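Local coordinates for protein (5-formylfuran-3-yl)methyl phosphate transaminase (Methanococcus jannaschii, PDB 2Z61) that transfers an amino group from alanine to a furancarboxaldehyde phosphate, using pyridoxal 5'-phosphate, to make the precursor of the furan moiety of methanofuran, at residues I160-N165 with E174-A179; E115-N120 with E145-A150; T63-I68 with L247-F252; G96-G101 with I215-F220. All coordinates share one frame; numbering follows the deposited sequence.

Interaction 1 (I160-N165 with E174-A179); sequences INSPSN and EIYEFA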
# COMPACT_ATOMS: atom_id res chain seq x y z
N ILE A 160 -1.03 3.69 21.19
CA ILE A 160 -1.66 4.89 21.74
C ILE A 160 -2.08 5.78 20.57
O ILE A 160 -1.24 6.21 19.79
CB ILE A 160 -0.70 5.67 22.66
CG1 ILE A 160 -0.21 4.76 23.79
CG2 ILE A 160 -1.42 6.89 23.26
CD1 ILE A 160 0.66 5.47 24.84
N ASN A 161 -3.38 6.03 20.45
CA ASN A 161 -3.93 6.87 19.37
C ASN A 161 -4.42 8.16 20.01
O ASN A 161 -5.43 8.16 20.70
CB ASN A 161 -5.08 6.13 18.68
CG ASN A 161 -5.73 6.95 17.56
OD1 ASN A 161 -6.95 6.97 17.41
ND2 ASN A 161 -4.91 7.65 16.79
N SER A 162 -3.71 9.26 19.78
CA SER A 162 -4.08 10.52 20.41
C SER A 162 -3.87 11.75 19.53
O SER A 162 -2.77 12.01 19.06
CB SER A 162 -3.28 10.69 21.71
OG SER A 162 -3.60 11.89 22.38
N PRO A 163 -4.95 12.52 19.27
CA PRO A 163 -6.30 12.26 19.78
C PRO A 163 -6.85 10.97 19.17
O PRO A 163 -6.44 10.56 18.08
CB PRO A 163 -7.09 13.51 19.35
CG PRO A 163 -6.33 14.03 18.19
CD PRO A 163 -4.89 13.81 18.58
N SER A 164 -7.77 10.32 19.88
CA SER A 164 -8.32 9.04 19.44
C SER A 164 -9.55 9.03 18.56
O SER A 164 -10.37 9.93 18.57
CB SER A 164 -8.81 8.23 20.64
OG SER A 164 -9.95 8.84 21.20
N ASN A 165 -9.60 8.09 17.75
CA ASN A 165 -10.80 7.75 17.02
C ASN A 165 -11.25 6.61 17.68
O ASN A 165 -10.34 5.83 17.62
CB ASN A 165 -10.49 7.67 15.51
CG ASN A 165 -11.44 6.75 14.77
OD1 ASN A 165 -12.62 6.66 15.09
ND2 ASN A 165 -10.91 6.05 13.77
N GLU A 174 0.54 10.87 31.87
CA GLU A 174 0.83 9.70 32.72
C GLU A 174 0.81 8.36 31.99
O GLU A 174 1.61 7.48 32.29
CB GLU A 174 -0.14 9.65 33.90
CG GLU A 174 0.02 10.80 34.87
CD GLU A 174 -0.93 10.72 36.04
OE1 GLU A 174 -0.84 11.59 36.94
OE2 GLU A 174 -1.76 9.79 36.07
N ILE A 175 -0.12 8.20 31.05
CA ILE A 175 -0.20 6.94 30.31
C ILE A 175 1.10 6.73 29.54
O ILE A 175 1.64 5.62 29.52
CB ILE A 175 -1.38 6.93 29.31
CG1 ILE A 175 -2.71 6.94 30.07
CG2 ILE A 175 -1.32 5.68 28.46
CD1 ILE A 175 -2.95 8.17 30.91
N TYR A 176 1.61 7.78 28.90
CA TYR A 176 2.87 7.67 28.17
C TYR A 176 4.00 7.32 29.12
O TYR A 176 4.80 6.44 28.85
CB TYR A 176 3.21 8.99 27.45
CG TYR A 176 2.31 9.31 26.28
CD1 TYR A 176 1.17 10.08 26.45
CD2 TYR A 176 2.59 8.82 25.01
CE1 TYR A 176 0.32 10.36 25.39
CE2 TYR A 176 1.75 9.10 23.93
CZ TYR A 176 0.62 9.86 24.13
OH TYR A 176 -0.24 10.13 23.09
N GLU A 177 4.07 8.03 30.25
CA GLU A 177 5.10 7.81 31.26
C GLU A 177 5.08 6.39 31.79
O GLU A 177 6.12 5.76 31.94
CB GLU A 177 4.92 8.83 32.40
CG GLU A 177 5.35 10.24 32.01
CD GLU A 177 4.66 11.32 32.84
OE1 GLU A 177 5.10 12.49 32.74
OE2 GLU A 177 3.69 11.02 33.56
N PHE A 178 3.89 5.87 32.07
CA PHE A 178 3.77 4.51 32.55
C PHE A 178 4.27 3.53 31.49
O PHE A 178 5.04 2.61 31.79
CB PHE A 178 2.32 4.17 32.89
CG PHE A 178 2.14 2.78 33.44
CD1 PHE A 178 2.48 2.50 34.76
CD2 PHE A 178 1.68 1.75 32.64
CE1 PHE A 178 2.37 1.20 35.26
CE2 PHE A 178 1.57 0.45 33.13
CZ PHE A 178 1.92 0.18 34.45
N ALA A 179 3.84 3.73 30.25
CA ALA A 179 4.23 2.85 29.15
C ALA A 179 5.74 2.78 28.92
O ALA A 179 6.29 1.70 28.70
CB ALA A 179 3.52 3.25 27.87

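Interaction 2 (E115-N120 with E145-A150); sequences EVLIQN and ESLEEA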
# COMPACT_ATOMS: atom_id res chain seq x y z
N GLU A 115 1.16 -10.16 23.01
CA GLU A 115 -0.06 -9.47 23.40
C GLU A 115 0.19 -7.99 23.15
O GLU A 115 1.24 -7.45 23.51
CB GLU A 115 -0.36 -9.71 24.89
CG GLU A 115 -0.48 -11.17 25.28
CD GLU A 115 -0.88 -11.36 26.74
OE1 GLU A 115 -0.28 -10.69 27.61
OE2 GLU A 115 -1.78 -12.17 27.02
N VAL A 116 -0.77 -7.34 22.50
CA VAL A 116 -0.66 -5.91 22.21
C VAL A 116 -1.81 -5.23 22.92
O VAL A 116 -2.95 -5.66 22.80
CB VAL A 116 -0.75 -5.64 20.69
CG1 VAL A 116 -0.71 -4.15 20.42
CG2 VAL A 116 0.40 -6.34 19.97
N LEU A 117 -1.51 -4.18 23.69
CA LEU A 117 -2.53 -3.45 24.43
C LEU A 117 -3.14 -2.35 23.57
O LEU A 117 -2.43 -1.54 22.98
CB LEU A 117 -1.92 -2.80 25.68
CG LEU A 117 -1.27 -3.70 26.75
CD1 LEU A 117 -0.37 -2.86 27.65
CD2 LEU A 117 -2.35 -4.40 27.56
N ILE A 118 -4.46 -2.32 23.50
CA ILE A 118 -5.16 -1.30 22.73
C ILE A 118 -6.28 -0.76 23.61
O ILE A 118 -6.83 -1.49 24.44
CB ILE A 118 -5.75 -1.87 21.42
CG1 ILE A 118 -6.49 -3.18 21.71
CG2 ILE A 118 -4.65 -2.08 20.40
CD1 ILE A 118 -7.06 -3.87 20.48
N GLN A 119 -6.63 0.51 23.43
CA GLN A 119 -7.69 1.10 24.23
C GLN A 119 -9.09 0.59 23.85
O GLN A 119 -9.34 0.23 22.70
CB GLN A 119 -7.64 2.62 24.11
CG GLN A 119 -8.72 3.37 24.88
CD GLN A 119 -8.43 4.85 24.96
OE1 GLN A 119 -7.81 5.42 24.06
NE2 GLN A 119 -8.89 5.50 26.03
N ASN A 120 -9.98 0.55 24.84
CA ASN A 120 -11.37 0.14 24.66
C ASN A 120 -12.19 1.39 24.99
O ASN A 120 -12.30 1.76 26.16
CB ASN A 120 -11.73 -0.97 25.66
CG ASN A 120 -13.05 -1.67 25.32
OD1 ASN A 120 -13.93 -1.11 24.65
ND2 ASN A 120 -13.21 -2.89 25.81
N GLU A 145 -4.07 2.12 36.66
CA GLU A 145 -4.44 0.89 37.35
C GLU A 145 -4.76 -0.27 36.41
O GLU A 145 -4.24 -1.37 36.57
CB GLU A 145 -5.64 1.14 38.26
CG GLU A 145 -5.92 -0.01 39.22
CD GLU A 145 -6.98 0.33 40.24
OE1 GLU A 145 -6.88 1.40 40.87
OE2 GLU A 145 -7.92 -0.48 40.41
N SER A 146 -5.61 -0.02 35.42
CA SER A 146 -5.99 -1.06 34.47
C SER A 146 -4.82 -1.52 33.60
O SER A 146 -4.74 -2.69 33.24
CB SER A 146 -7.14 -0.57 33.59
OG SER A 146 -6.88 0.74 33.11
N LEU A 147 -3.92 -0.61 33.25
CA LEU A 147 -2.77 -0.99 32.45
C LEU A 147 -1.86 -1.91 33.27
O LEU A 147 -1.27 -2.84 32.72
CB LEU A 147 -1.99 0.24 32.00
CG LEU A 147 -2.63 1.11 30.90
CD1 LEU A 147 -1.71 2.28 30.58
CD2 LEU A 147 -2.88 0.28 29.65
N GLU A 148 -1.76 -1.66 34.57
CA GLU A 148 -0.93 -2.49 35.44
C GLU A 148 -1.50 -3.90 35.49
O GLU A 148 -0.76 -4.88 35.39
CB GLU A 148 -0.87 -1.90 36.86
CG GLU A 148 -0.25 -0.52 36.92
CD GLU A 148 -0.22 0.06 38.32
OE1 GLU A 148 -1.28 0.10 38.98
OE2 GLU A 148 0.87 0.50 38.76
N GLU A 149 -2.82 -3.99 35.62
CA GLU A 149 -3.49 -5.28 35.67
C GLU A 149 -3.44 -6.06 34.35
O GLU A 149 -3.46 -7.29 34.36
CB GLU A 149 -4.95 -5.09 36.10
CG GLU A 149 -5.08 -4.60 37.54
CD GLU A 149 -6.52 -4.57 38.03
OE1 GLU A 149 -7.36 -3.90 37.40
OE2 GLU A 149 -6.80 -5.23 39.06
N ALA A 150 -3.36 -5.35 33.23
CA ALA A 150 -3.33 -6.01 31.93
C ALA A 150 -1.96 -6.55 31.54
O ALA A 150 -1.88 -7.48 30.74
CB ALA A 150 -3.84 -5.05 30.85
O HOH W 1 -0.82 -8.08 28.37

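Interaction 3 (T63-I68 with L247-F252); sequences TDSRGI and LQQNLF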
# COMPACT_ATOMS: atom_id res chain seq x y z
N THR A 63 10.36 6.39 -6.66
CA THR A 63 11.33 7.23 -5.95
C THR A 63 12.06 6.26 -5.03
O THR A 63 11.72 5.09 -4.97
CB THR A 63 10.68 8.29 -5.04
OG1 THR A 63 10.08 7.63 -3.92
CG2 THR A 63 9.62 9.10 -5.79
N ASP A 64 13.05 6.77 -4.31
CA ASP A 64 13.80 5.99 -3.33
C ASP A 64 12.72 5.42 -2.40
O ASP A 64 11.73 6.10 -2.11
CB ASP A 64 14.73 6.93 -2.55
CG ASP A 64 15.33 6.30 -1.31
OD1 ASP A 64 16.22 6.94 -0.71
OD2 ASP A 64 14.94 5.18 -0.93
N SER A 65 12.88 4.18 -1.95
CA SER A 65 11.87 3.58 -1.08
C SER A 65 11.67 4.26 0.27
O SER A 65 10.63 4.06 0.91
CB SER A 65 12.18 2.10 -0.88
OG SER A 65 11.98 1.38 -2.08
N ARG A 66 12.65 5.04 0.72
CA ARG A 66 12.53 5.74 2.00
C ARG A 66 11.67 6.97 1.78
O ARG A 66 11.10 7.52 2.72
CB ARG A 66 13.90 6.19 2.51
CG ARG A 66 14.97 5.11 2.53
CD ARG A 66 16.35 5.71 2.78
NE ARG A 66 16.73 5.67 4.19
CZ ARG A 66 17.22 4.59 4.80
NH1 ARG A 66 17.41 3.47 4.12
NH2 ARG A 66 17.52 4.64 6.09
N GLY A 67 11.59 7.41 0.53
CA GLY A 67 10.83 8.61 0.20
C GLY A 67 11.83 9.70 -0.13
O GLY A 67 12.92 9.73 0.44
N ILE A 68 11.48 10.59 -1.05
CA ILE A 68 12.41 11.64 -1.42
C ILE A 68 13.01 12.35 -0.21
O ILE A 68 12.32 12.66 0.76
CB ILE A 68 11.78 12.66 -2.40
CG1 ILE A 68 10.62 13.40 -1.76
CG2 ILE A 68 11.30 11.93 -3.64
CD1 ILE A 68 9.94 14.38 -2.71
N LEU A 247 10.38 -4.16 4.36
CA LEU A 247 8.97 -4.46 4.12
C LEU A 247 8.44 -3.58 2.99
O LEU A 247 7.73 -4.04 2.10
CB LEU A 247 8.15 -4.22 5.39
CG LEU A 247 8.36 -5.21 6.54
CD1 LEU A 247 7.68 -4.68 7.78
CD2 LEU A 247 7.80 -6.58 6.16
N GLN A 248 8.80 -2.29 3.04
CA GLN A 248 8.37 -1.33 2.03
C GLN A 248 8.92 -1.65 0.64
O GLN A 248 8.19 -1.56 -0.35
CB GLN A 248 8.80 0.09 2.44
CG GLN A 248 8.62 1.14 1.34
CD GLN A 248 7.53 2.15 1.68
OE1 GLN A 248 6.41 1.78 2.02
NE2 GLN A 248 7.85 3.43 1.56
N GLN A 249 10.19 -2.03 0.56
CA GLN A 249 10.80 -2.36 -0.72
C GLN A 249 10.15 -3.56 -1.39
O GLN A 249 10.11 -3.65 -2.62
CB GLN A 249 12.30 -2.64 -0.55
CG GLN A 249 13.09 -1.49 0.03
CD GLN A 249 14.52 -1.89 0.35
OE1 GLN A 249 14.75 -2.79 1.16
NE2 GLN A 249 15.47 -1.21 -0.27
N ASN A 250 9.64 -4.48 -0.59
CA ASN A 250 9.00 -5.68 -1.13
C ASN A 250 7.52 -5.51 -1.44
O ASN A 250 7.07 -5.80 -2.55
CB ASN A 250 9.19 -6.86 -0.17
CG ASN A 250 10.58 -7.49 -0.26
OD1 ASN A 250 10.79 -8.44 -1.01
ND2 ASN A 250 11.53 -6.95 0.50
N LEU A 251 6.76 -5.03 -0.45
CA LEU A 251 5.32 -4.88 -0.57
C LEU A 251 4.73 -3.66 -1.28
O LEU A 251 3.60 -3.73 -1.78
CB LEU A 251 4.68 -4.95 0.82
CG LEU A 251 4.78 -6.23 1.65
CD1 LEU A 251 4.16 -7.36 0.88
CD2 LEU A 251 6.23 -6.56 1.98
N PHE A 252 5.47 -2.56 -1.34
CA PHE A 252 4.90 -1.35 -1.95
C PHE A 252 5.84 -0.58 -2.89
O PHE A 252 5.37 0.11 -3.80
CB PHE A 252 4.43 -0.44 -0.81
CG PHE A 252 3.44 0.60 -1.24
CD1 PHE A 252 2.22 0.22 -1.79
CD2 PHE A 252 3.73 1.95 -1.13
CE1 PHE A 252 1.31 1.17 -2.22
CE2 PHE A 252 2.82 2.91 -1.56
CZ PHE A 252 1.61 2.53 -2.10

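Interaction 4 (G96-G101 with I215-F220); sequences GGSSLG and ILINGF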
# COMPACT_ATOMS: atom_id res chain seq x y z
N GLY A 96 2.73 4.57 1.94
CA GLY A 96 1.55 4.80 1.13
C GLY A 96 0.35 4.93 2.04
O GLY A 96 -0.54 4.08 2.03
N GLY A 97 0.34 5.99 2.84
CA GLY A 97 -0.74 6.19 3.78
C GLY A 97 -0.32 5.77 5.18
O GLY A 97 0.69 5.09 5.37
N SER A 98 -1.13 6.16 6.17
CA SER A 98 -0.91 5.87 7.59
C SER A 98 -1.24 4.42 7.95
O SER A 98 -0.63 3.83 8.85
CB SER A 98 -1.77 6.84 8.42
OG SER A 98 -1.65 6.60 9.80
N SER A 99 -2.21 3.83 7.24
CA SER A 99 -2.61 2.45 7.48
C SER A 99 -1.47 1.47 7.20
O SER A 99 -1.21 0.58 8.00
CB SER A 99 -3.82 2.09 6.63
OG SER A 99 -4.96 2.83 7.06
N LEU A 100 -0.80 1.63 6.06
CA LEU A 100 0.32 0.75 5.74
C LEU A 100 1.45 0.97 6.73
O LEU A 100 2.10 0.02 7.14
CB LEU A 100 0.85 1.00 4.32
CG LEU A 100 0.45 -0.01 3.25
CD1 LEU A 100 1.31 0.20 2.00
CD2 LEU A 100 0.63 -1.43 3.78
N GLY A 101 1.67 2.23 7.11
CA GLY A 101 2.73 2.53 8.06
C GLY A 101 2.54 1.74 9.34
O GLY A 101 3.45 1.05 9.81
N ILE A 215 7.60 3.97 18.07
CA ILE A 215 7.43 4.03 16.63
C ILE A 215 6.29 5.02 16.47
O ILE A 215 5.18 4.79 16.96
CB ILE A 215 7.03 2.67 16.02
CG1 ILE A 215 8.07 1.62 16.40
CG2 ILE A 215 6.94 2.80 14.51
CD1 ILE A 215 7.84 0.25 15.77
N LEU A 216 6.58 6.14 15.84
CA LEU A 216 5.61 7.20 15.65
C LEU A 216 4.99 7.13 14.26
O LEU A 216 5.68 7.05 13.24
CB LEU A 216 6.31 8.55 15.87
CG LEU A 216 5.48 9.82 16.08
CD1 LEU A 216 6.42 10.95 16.48
CD2 LEU A 216 4.72 10.18 14.81
N ILE A 217 3.67 7.16 14.22
CA ILE A 217 2.96 7.08 12.97
C ILE A 217 2.11 8.33 12.77
O ILE A 217 1.33 8.70 13.66
CB ILE A 217 2.07 5.81 12.93
CG1 ILE A 217 2.95 4.57 13.06
CG2 ILE A 217 1.28 5.76 11.60
CD1 ILE A 217 2.19 3.30 13.23
N ASN A 218 2.30 8.98 11.62
CA ASN A 218 1.53 10.17 11.26
C ASN A 218 1.47 10.22 9.73
O ASN A 218 2.03 9.36 9.04
CB ASN A 218 2.20 11.44 11.82
CG ASN A 218 1.19 12.57 12.10
OD1 ASN A 218 0.14 12.65 11.46
ND2 ASN A 218 1.53 13.44 13.04
N GLY A 219 0.79 11.22 9.19
CA GLY A 219 0.68 11.32 7.74
C GLY A 219 -0.04 12.58 7.34
O GLY A 219 -0.28 13.45 8.18
N PHE A 220 -0.41 12.69 6.07
CA PHE A 220 -1.08 13.90 5.58
C PHE A 220 -2.58 13.78 5.35
O PHE A 220 -3.23 14.77 5.01
CB PHE A 220 -0.41 14.37 4.27
CG PHE A 220 1.06 14.66 4.40
CD1 PHE A 220 2.00 13.64 4.35
CD2 PHE A 220 1.51 15.97 4.61
CE1 PHE A 220 3.36 13.90 4.50
CE2 PHE A 220 2.88 16.24 4.75
CZ PHE A 220 3.80 15.21 4.70

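Interaction 1 (I160-N165 with E174-A179)
The end of strand 155-161 faces helix 173-182 across 8.3 Å between the CA atoms of Ile-160 and Tyr-176. This is the first half of a beta-alpha-beta unit, completed by strand 185-189, illustrating how apolar packing round one aromatic ring joins these two segments, with no hydrogen bond between them. Ile-160 meets the ring with two branches. Its CD1 sits over one face, 4.2 Å from the Tyr-176 ring centroid in a CH-pi contact, while CG2, anti to the backbone N, reaches the phenol end, 3.7 Å from Tyr-176 CZ. Ile-160 CD1 also touches Ile-175 CG2 at 4.1 Å. The Tyr-176 hydroxyl is buried with no hydrogen-bond partner in the model; its nearest neighbours here are carbons, OH lying 3.4 Å from Ser-162 CB, whereas Ser-162 OG bonds to Ile-171 N. With a serine in place of Tyr-176, both methyls of Ile-160 would probably face a gap, and Phe-207 would lose its stacking partner. A cis peptide precedes Pro-163, and the chain runs to Asn-165, whose ND2 bonds to O3 of the pyridoxal-phosphate lysine, Lys-222. The bend is closed by Asn-165 N, which donates to Asn-161 OD1 at 2.9 Å.

Interaction 2 (E115-N120 with E145-A150)
Leu-117 points from its strand to the helix and spreads its two methyls over neighbouring turns of it. The nearer branch is CD2, which touches Ala-150 CB at 3.7 Å; the other, CD1, passes Leu-147 on its flank, 4.5 Å from its CD2, a looser touch. The leucine fork thus straddles two residues three positions apart, which share one face of the helix. With Leu-117 CG anti to the carbonyl carbon (chi1 -60°), the fork lies beside the backbone N and CD2 is placed at Ala-150. Ala-150 offers a single methyl, consistent with the 8.0 Å between the CA atoms of Leu-117 and Ala-150. Leu-147 leaves the helix aimed neither at the strand nor away from it, and its end comes nearer; it also packs on Ile-175 with CD1 and on Phe-178 with CB, both in helix 173-182.

The polar part of the contact runs through water. One molecule donates both its hydrogens, to Glu-115 OE1 at 2.8 Å and to Ala-150 O at 2.7 Å, joining the start of the strand to the last residue of helix 144-150. Glu-115 OE1 is also bonded to Ser-152 OG, so the carboxylate has a second grip. Helix 144-150 links edge strand 136-140 to strand 155-161 and passes over strand 115-119 lying between them: a beta-alpha-beta crossover that skips one strand, in the large sheet of this aminotransferase fold.

Interaction 3 (T63-I68 with L247-F252)
Gln-248 reaches Ser-65 through a bent side chain: CG stands anti to the backbone N (chi1 170°), and a turn at chi2 (112°), far from a staggered value, aims the amide at the loop. There residues Asp-64 to Gly-67 form a type I beta turn, and the contact ties it to helix 238-251. Asn-250 OD1 of that helix bonds to Asn-128 ND2 of the second subunit, so the turn sits behind a dimer-interface helix. Gln-248 NE2 donates to Ser-65 O at 2.9 Å in a nearly straight bond (173°), with the acceptor lying in the glutamine's amide plane. The same NE2 also bonds to Ile-94 O, so the nitrogen spans the turn and strand 92-95. An alanine at Gln-248 would remove the amide, which would probably leave Ser-65 O and Ile-94 O without their common donor and the turn held to the helix by fewer bonds.

The side chain of Ser-65 lies against the stem of Gln-249, OG at 3.7 Å from Gln-249 CG; the polar partner of Ser-65 OG is Ile-253 O. The turn has its own internal bracing: Asp-64 OD2 accepts from Arg-66 N at 2.8 Å, an Asx turn in which the donor comes from above the carboxylate plane. Asp-64 O is gripped twice, by Thr-63 OG1 at 2.9 Å and by Gly-67 N at 3.0 Å, which arrive from opposite faces of its carbonyl plane.

Interaction 4 (G96-G101 with I215-F220)
The first turn of helix 98-109 lies close against strand 214-219, with CA atoms 5.7 Å apart at Ser-98 and Gly-219 and 6.7 Å apart at Gly-101 and Ile-217. Glycines on both sides keep the approach uncluttered: a beta carbon on Gly-101 would point at the strand and come within packing distance of Ile-217 CG2, and one on Gly-219 would point toward the helix, near Ser-98. Ile-217 fills the space between the backbones. Its CG2, anti to the backbone N, is directed to Ser-98, 3.5 Å from OG and 3.9 Å from Ser-98 O. Its other branch ends at CD1, 4.2 Å from Gly-101 C, and the Ile-217 side chain also packs on Leu-102 and Ala-105. The Ser-98 hydroxyl, anti to its own backbone nitrogen, is buried here and finds no polar partner in the model; a methyl is what it faces.

Asn-218 turns away from the helix, and its OD1 takes the next backbone nitrogen, Gly-219 N, at 2.8 Å. On the other segment Gly-97, immediately before the helix, has backbone angles (phi 101°, psi 167°) at which any side chain would collide with the carbonyl oxygen of Gly-96. From this entry the first amides of the helix reach the cofactor: Ser-98 N bonds to OP1 and Ser-99 N to OP3 of the pyridoxal-phosphate lysine, Lys-222. The helix end would probably add a favourable field for the phosphate. A glycine-rich entry, a helix N-terminus on the phosphate and a core strand behind it together form part of the cofactor-phosphate site of this aminotransferase fold.

In the fold
Along the chain interaction 3 spans the widest interval, interaction 4 falls within it, and interactions 2 and 1 follow one another inside both. Interactions 1, 2 and 4 reach the same seven-stranded mixed sheet, on strands 155-161, 115-119 and 214-219. Interactions 1 and 2, with centres 11 Å apart, touch where helices 144-150 and 173-182 meet. Interactions 3 and 4 lie 13 Å apart and touch where Phe-252 packs on Gly-96 and Leu-100; both also border the second subunit. The two pairs are well separated, the centres of interactions 2 and 3 being 33 Å apart. The sheet runs from the outlying helix packing to the cofactor phosphate site, and interaction 3, in touch with interaction 4, extends this to the dimer interface.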